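Local coordinates for protein Phenylalanine/tyrosine ammonia-lyase (Rhodosporidium toruloides, PDB 1Y2M) that catalyses the non-oxidative deamination of L-phenylalanine and L-tyrosine to trans-cinnamic acid and p-coumaric acid, releasing ammonium, as a homotetramer, at residues F668-E672 against L673-A677; F542-K545 against K546-P550. All coordinates share one frame; numbering follows the deposited sequence.

Contact 1: F668-E672 against L673-A677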
loop_
_atom_site.group_PDB
_atom_site.type_symbol
_atom_site.label_atom_id
_atom_site.label_comp_id
_atom_site.label_asym_id
_atom_site.label_seq_id
_atom_site.Cartn_x
_atom_site.Cartn_y
_atom_site.Cartn_z
ATOM N N PHE B 668 22.635 -0.502 -32.248
ATOM C CA PHE B 668 22.651 -1.724 -31.437
ATOM C C PHE B 668 21.397 -2.539 -31.627
ATOM O O PHE B 668 21.439 -3.748 -31.822
ATOM C CB PHE B 668 22.794 -1.364 -29.961
ATOM C CG PHE B 668 22.733 -2.544 -29.037
ATOM C CD1 PHE B 668 23.747 -3.513 -29.057
ATOM C CD2 PHE B 668 21.664 -2.689 -28.138
ATOM C CE1 PHE B 668 23.701 -4.625 -28.195
ATOM C CE2 PHE B 668 21.622 -3.775 -27.288
ATOM C CZ PHE B 668 22.648 -4.740 -27.302
ATOM N N VAL B 669 20.245 -1.872 -31.579
ATOM C CA VAL B 669 18.980 -2.596 -31.651
ATOM C C VAL B 669 18.692 -3.042 -33.097
ATOM O O VAL B 669 18.321 -4.204 -33.356
ATOM C CB VAL B 669 17.832 -1.758 -31.097
ATOM C CG1 VAL B 669 16.543 -2.499 -31.297
ATOM C CG2 VAL B 669 18.034 -1.529 -29.640
ATOM N N ARG B 670 18.860 -2.146 -34.054
ATOM C CA ARG B 670 18.508 -2.409 -35.418
ATOM C C ARG B 670 19.453 -3.439 -36.060
ATOM O O ARG B 670 19.020 -4.285 -36.857
ATOM C CB ARG B 670 18.511 -1.076 -36.202
ATOM C CG ARG B 670 17.283 -0.192 -35.981
ATOM C CD ARG B 670 16.169 -0.582 -36.950
ATOM N NE ARG B 670 15.002 0.301 -36.818
ATOM C CZ ARG B 670 14.016 0.119 -35.974
ATOM N NH1 ARG B 670 14.016 -0.896 -35.127
ATOM N NH2 ARG B 670 12.992 0.955 -35.982
ATOM N N GLU B 671 20.745 -3.346 -35.750
ATOM C CA GLU B 671 21.752 -4.202 -36.359
ATOM C C GLU B 671 22.134 -5.347 -35.465
ATOM O O GLU B 671 21.959 -6.505 -35.853
ATOM C CB GLU B 671 22.986 -3.415 -36.723
ATOM C CG GLU B 671 22.731 -2.265 -37.647
ATOM C CD GLU B 671 21.791 -2.553 -38.802
ATOM O OE1 GLU B 671 21.869 -3.631 -39.424
ATOM O OE2 GLU B 671 20.986 -1.652 -39.133
ATOM N N GLU B 672 22.661 -5.098 -34.264
ATOM C CA GLU B 672 23.132 -6.227 -33.466
ATOM C C GLU B 672 22.018 -7.128 -32.983
ATOM O O GLU B 672 22.163 -8.363 -33.000
ATOM C CB GLU B 672 23.952 -5.791 -32.258
ATOM C CG GLU B 672 25.318 -5.250 -32.605
ATOM C CD GLU B 672 26.194 -5.004 -31.372
ATOM O OE1 GLU B 672 26.540 -5.980 -30.655
ATOM O OE2 GLU B 672 26.574 -3.839 -31.135
ATOM N N LEU B 673 20.884 -6.536 -32.586
ATOM C CA LEU B 673 19.734 -7.313 -32.133
ATOM C C LEU B 673 18.820 -7.738 -33.276
ATOM O O LEU B 673 17.961 -8.609 -33.089
ATOM C CB LEU B 673 18.922 -6.553 -31.090
ATOM C CG LEU B 673 19.639 -6.125 -29.823
ATOM C CD1 LEU B 673 18.626 -5.621 -28.792
ATOM C CD2 LEU B 673 20.543 -7.230 -29.286
ATOM N N GLY B 674 18.977 -7.139 -34.446
ATOM C CA GLY B 674 18.188 -7.521 -35.602
ATOM C C GLY B 674 16.743 -7.072 -35.604
ATOM O O GLY B 674 15.952 -7.609 -36.386
ATOM N N VAL B 675 16.397 -6.098 -34.757
ATOM C CA VAL B 675 15.028 -5.618 -34.588
ATOM C C VAL B 675 14.803 -4.460 -35.552
ATOM O O VAL B 675 15.347 -3.382 -35.328
ATOM C CB VAL B 675 14.749 -5.146 -33.143
ATOM C CG1 VAL B 675 13.390 -4.581 -33.054
ATOM C CG2 VAL B 675 14.898 -6.325 -32.157
ATOM N N LYS B 676 13.995 -4.700 -36.589
ATOM C CA LYS B 676 13.826 -3.812 -37.729
ATOM C C LYS B 676 12.553 -2.969 -37.521
ATOM O O LYS B 676 11.606 -3.343 -36.805
ATOM C CB LYS B 676 13.724 -4.594 -39.039
ATOM C CG LYS B 676 14.947 -5.479 -39.365
ATOM C CD LYS B 676 16.325 -4.728 -39.205
ATOM C CE LYS B 676 17.620 -5.454 -39.640
ATOM N NZ LYS B 676 17.880 -6.586 -38.798
ATOM N N ALA B 677 12.504 -1.847 -38.211
ATOM C CA ALA B 677 11.229 -1.153 -38.406
ATOM C C ALA B 677 10.207 -2.138 -39.006
ATOM O O ALA B 677 10.582 -3.077 -39.712
ATOM C CB ALA B 677 11.411 0.004 -39.318
HETATM O O HOH W 1 20.694 -7.524 -38.144
#
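L673 sets its branched end on the ring of F668 just where helix 662-672 stops. Its CG sits over one ring face, 4.3 Å from the F668 centroid in a CH-pi contact, and the two methyls divide the rim between them, CD1 against CE2 and CD2 against CZ of F668. Here the backbone unwinds through a wide pi-type turn at 668-672. L673 N reaches back to F668 O at 2.9 Å, and V675 N bonds to V669 O at 3.0 Å. Between the two, G674 has positive phi (74°) and turns the chain out of the helix. V675 thereby comes back over the last turn, its CB packing on V669 CG1 at 3.7 Å.

R670 ties down the chain that leaves the helix. Its side chain bends at chi2 (-87°), which carries the guanidinium under V675-A677: R670 NH1 bonds to V675 O at 2.8 Å, approaching from above that carbonyl's plane, while A677 N lies over the guanidinium centre, 3.3 Å from R670 CZ. So the guanidinium bonds one carbonyl, V675 O, while its face is covered by the next peptide, K676-A677. K676 curls back to place NZ 3.2 Å from R670 O, a weak bond, and a water joins the same NZ to E671 O.

The R670 charge is answered by D536 of helix 506-560, whose L532 also packs on V669 and R670. Helix 691-703 meets V669 and V675 through I698 and L673 through A701, and A677 touches F644 and W645 of helix 619-646.

Contact 2: F542-K545 against K546-P550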
loop_
_atom_site.group_PDB
_atom_site.type_symbol
_atom_site.label_atom_id
_atom_site.label_comp_id
_atom_site.label_asym_id
_atom_site.label_seq_id
_atom_site.Cartn_x
_atom_site.Cartn_y
_atom_site.Cartn_z
ATOM N N PHE B 542 11.196 13.730 -42.798
ATOM C CA PHE B 542 12.267 14.661 -43.176
ATOM C C PHE B 542 12.735 14.486 -44.615
ATOM O O PHE B 542 12.927 15.481 -45.331
ATOM C CB PHE B 542 13.449 14.508 -42.240
ATOM C CG PHE B 542 13.280 15.207 -40.907
ATOM C CD1 PHE B 542 12.050 15.673 -40.465
ATOM C CD2 PHE B 542 14.385 15.393 -40.095
ATOM C CE1 PHE B 542 11.910 16.303 -39.206
ATOM C CE2 PHE B 542 14.266 16.016 -38.861
ATOM C CZ PHE B 542 13.035 16.467 -38.420
ATOM N N GLU B 543 12.902 13.232 -45.058
ATOM C CA GLU B 543 13.288 12.987 -46.463
ATOM C C GLU B 543 12.240 13.491 -47.436
ATOM O O GLU B 543 12.575 14.107 -48.466
ATOM C CB GLU B 543 13.538 11.504 -46.742
ATOM C CG GLU B 543 14.725 10.967 -45.999
ATOM C CD GLU B 543 16.008 11.606 -46.434
ATOM O OE1 GLU B 543 16.304 11.567 -47.640
ATOM O OE2 GLU B 543 16.705 12.191 -45.588
ATOM N N PHE B 544 10.973 13.264 -47.083
ATOM C CA PHE B 544 9.844 13.755 -47.883
ATOM C C PHE B 544 9.872 15.291 -48.006
ATOM O O PHE B 544 9.765 15.847 -49.092
ATOM C CB PHE B 544 8.538 13.325 -47.227
ATOM C CG PHE B 544 7.325 13.871 -47.922
ATOM C CD1 PHE B 544 6.780 13.234 -48.998
ATOM C CD2 PHE B 544 6.714 15.011 -47.441
ATOM C CE1 PHE B 544 5.656 13.768 -49.629
ATOM C CE2 PHE B 544 5.605 15.557 -48.094
ATOM C CZ PHE B 544 5.084 14.908 -49.179
ATOM N N LYS B 545 9.986 15.971 -46.867
ATOM C CA LYS B 545 9.998 17.428 -46.831
ATOM C C LYS B 545 11.147 18.013 -47.692
ATOM O O LYS B 545 10.982 19.063 -48.325
ATOM C CB LYS B 545 10.093 17.921 -45.389
ATOM C CG LYS B 545 8.814 17.756 -44.622
ATOM C CD LYS B 545 8.960 18.176 -43.168
ATOM C CE LYS B 545 7.600 18.074 -42.443
ATOM N NZ LYS B 545 7.664 18.618 -41.048
ATOM N N LYS B 546 12.301 17.345 -47.742
ATOM C CA LYS B 546 13.404 17.842 -48.590
ATOM C C LYS B 546 12.957 17.975 -50.009
ATOM O O LYS B 546 13.360 18.901 -50.726
ATOM C CB LYS B 546 14.587 16.873 -48.622
ATOM C CG LYS B 546 15.489 16.875 -47.445
ATOM C CD LYS B 546 16.550 15.789 -47.666
ATOM C CE LYS B 546 17.604 15.804 -46.558
ATOM N NZ LYS B 546 18.432 14.540 -46.573
ATOM N N GLN B 547 12.184 16.993 -50.456
ATOM C CA GLN B 547 11.731 16.988 -51.841
ATOM C C GLN B 547 10.442 17.748 -52.054
ATOM O O GLN B 547 10.225 18.344 -53.095
ATOM C CB GLN B 547 11.517 15.565 -52.288
ATOM C CG GLN B 547 12.823 14.892 -52.620
ATOM C CD GLN B 547 12.584 13.741 -53.523
ATOM O OE1 GLN B 547 12.262 13.899 -54.733
ATOM N NE2 GLN B 547 12.705 12.571 -52.962
ATOM N N PHE B 548 9.574 17.731 -51.059
ATOM C CA PHE B 548 8.284 18.337 -51.264
ATOM C C PHE B 548 8.254 19.860 -51.176
ATOM O O PHE B 548 7.488 20.509 -51.915
ATOM C CB PHE B 548 7.214 17.726 -50.376
ATOM C CG PHE B 548 5.835 17.920 -50.948
ATOM C CD1 PHE B 548 5.540 17.483 -52.246
ATOM C CD2 PHE B 548 4.891 18.566 -50.238
ATOM C CE1 PHE B 548 4.296 17.687 -52.800
ATOM C CE2 PHE B 548 3.642 18.783 -50.770
ATOM C CZ PHE B 548 3.330 18.344 -52.054
ATOM N N GLY B 549 9.091 20.439 -50.308
ATOM C CA GLY B 549 9.259 21.907 -50.288
ATOM C C GLY B 549 9.444 22.541 -51.662
ATOM O O GLY B 549 8.697 23.452 -52.054
ATOM N N PRO B 550 10.460 22.106 -52.413
ATOM C CA PRO B 550 10.644 22.544 -53.778
ATOM C C PRO B 550 9.491 22.249 -54.740
ATOM O O PRO B 550 9.191 23.052 -55.641
ATOM C CB PRO B 550 11.910 21.784 -54.210
ATOM C CG PRO B 550 12.648 21.614 -52.951
ATOM C CD PRO B 550 11.605 21.299 -51.940
HETATM O O HOH W 2 13.900 12.568 -50.657
#
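K546 runs back beside E543, one helical turn earlier, and can be followed atom by atom. K546 CB rests 3.4 Å from E543 O, K546 CG lies 3.6 Å from F542 O, and the extended chain then passes the glutamate carboxylate, K546 CE reaching 3.8 Å from E543 OE2. At the tip K546 NZ makes a salt bridge to E543 OE2 at 3.1 Å, on its syn side but somewhat out of the carboxylate plane. E543 meets it by bending at chi2 (-65°), which folds the carboxylate round to the lysine, and OE2 also hydrogen-bonds the Y657 hydroxyl. With an alanine at E543, the ammonium of K546 would probably be left without its charged mate, and the Y657 hydroxyl without its carboxylate partner.

These are i to i+3 and i to i+4 contacts within the long helix 506-560 of the PAL/histidase fold. The helix kinks at P550, whose nitrogen has no hydrogen to give the preceding turn; just before it, G549 N still bonds K545 O at 3.1 Å.

F544 and F548 run alongside each other on another flank. F548 CB lies over the F544 ring, 3.9 Å from its centroid, and the ring planes are 29° apart and offset, with little face-to-face overlap. W597 meets both rings, F548 edge-to-face and F544 with the planes about 35° apart, while helix 619-646 adds T637 against F544 and A633 and L636 against F548.

Both contacts are local, between residues three to seven apart, but they lie in different settings: one at a helix end, one inside a helix. Contact 1 ends the short helix 662-672 and is partly buried, whereas contact 2 is a surface stretch of the long helix 506-560, farther from the chain's centre. Their nearest atoms stay about 13 Å apart, but they share frameworks: helix 506-560 carries contact 2 and supplies one of the surfaces against which contact 1 packs, and helix 619-646 touches both. Contact 1 relies on largely buried apolar side chains and an arginine that bonds a backbone carbonyl and lies against the following peptide; contact 2 pairs opposite charges and packs F544 and F548 toward helix 619-646.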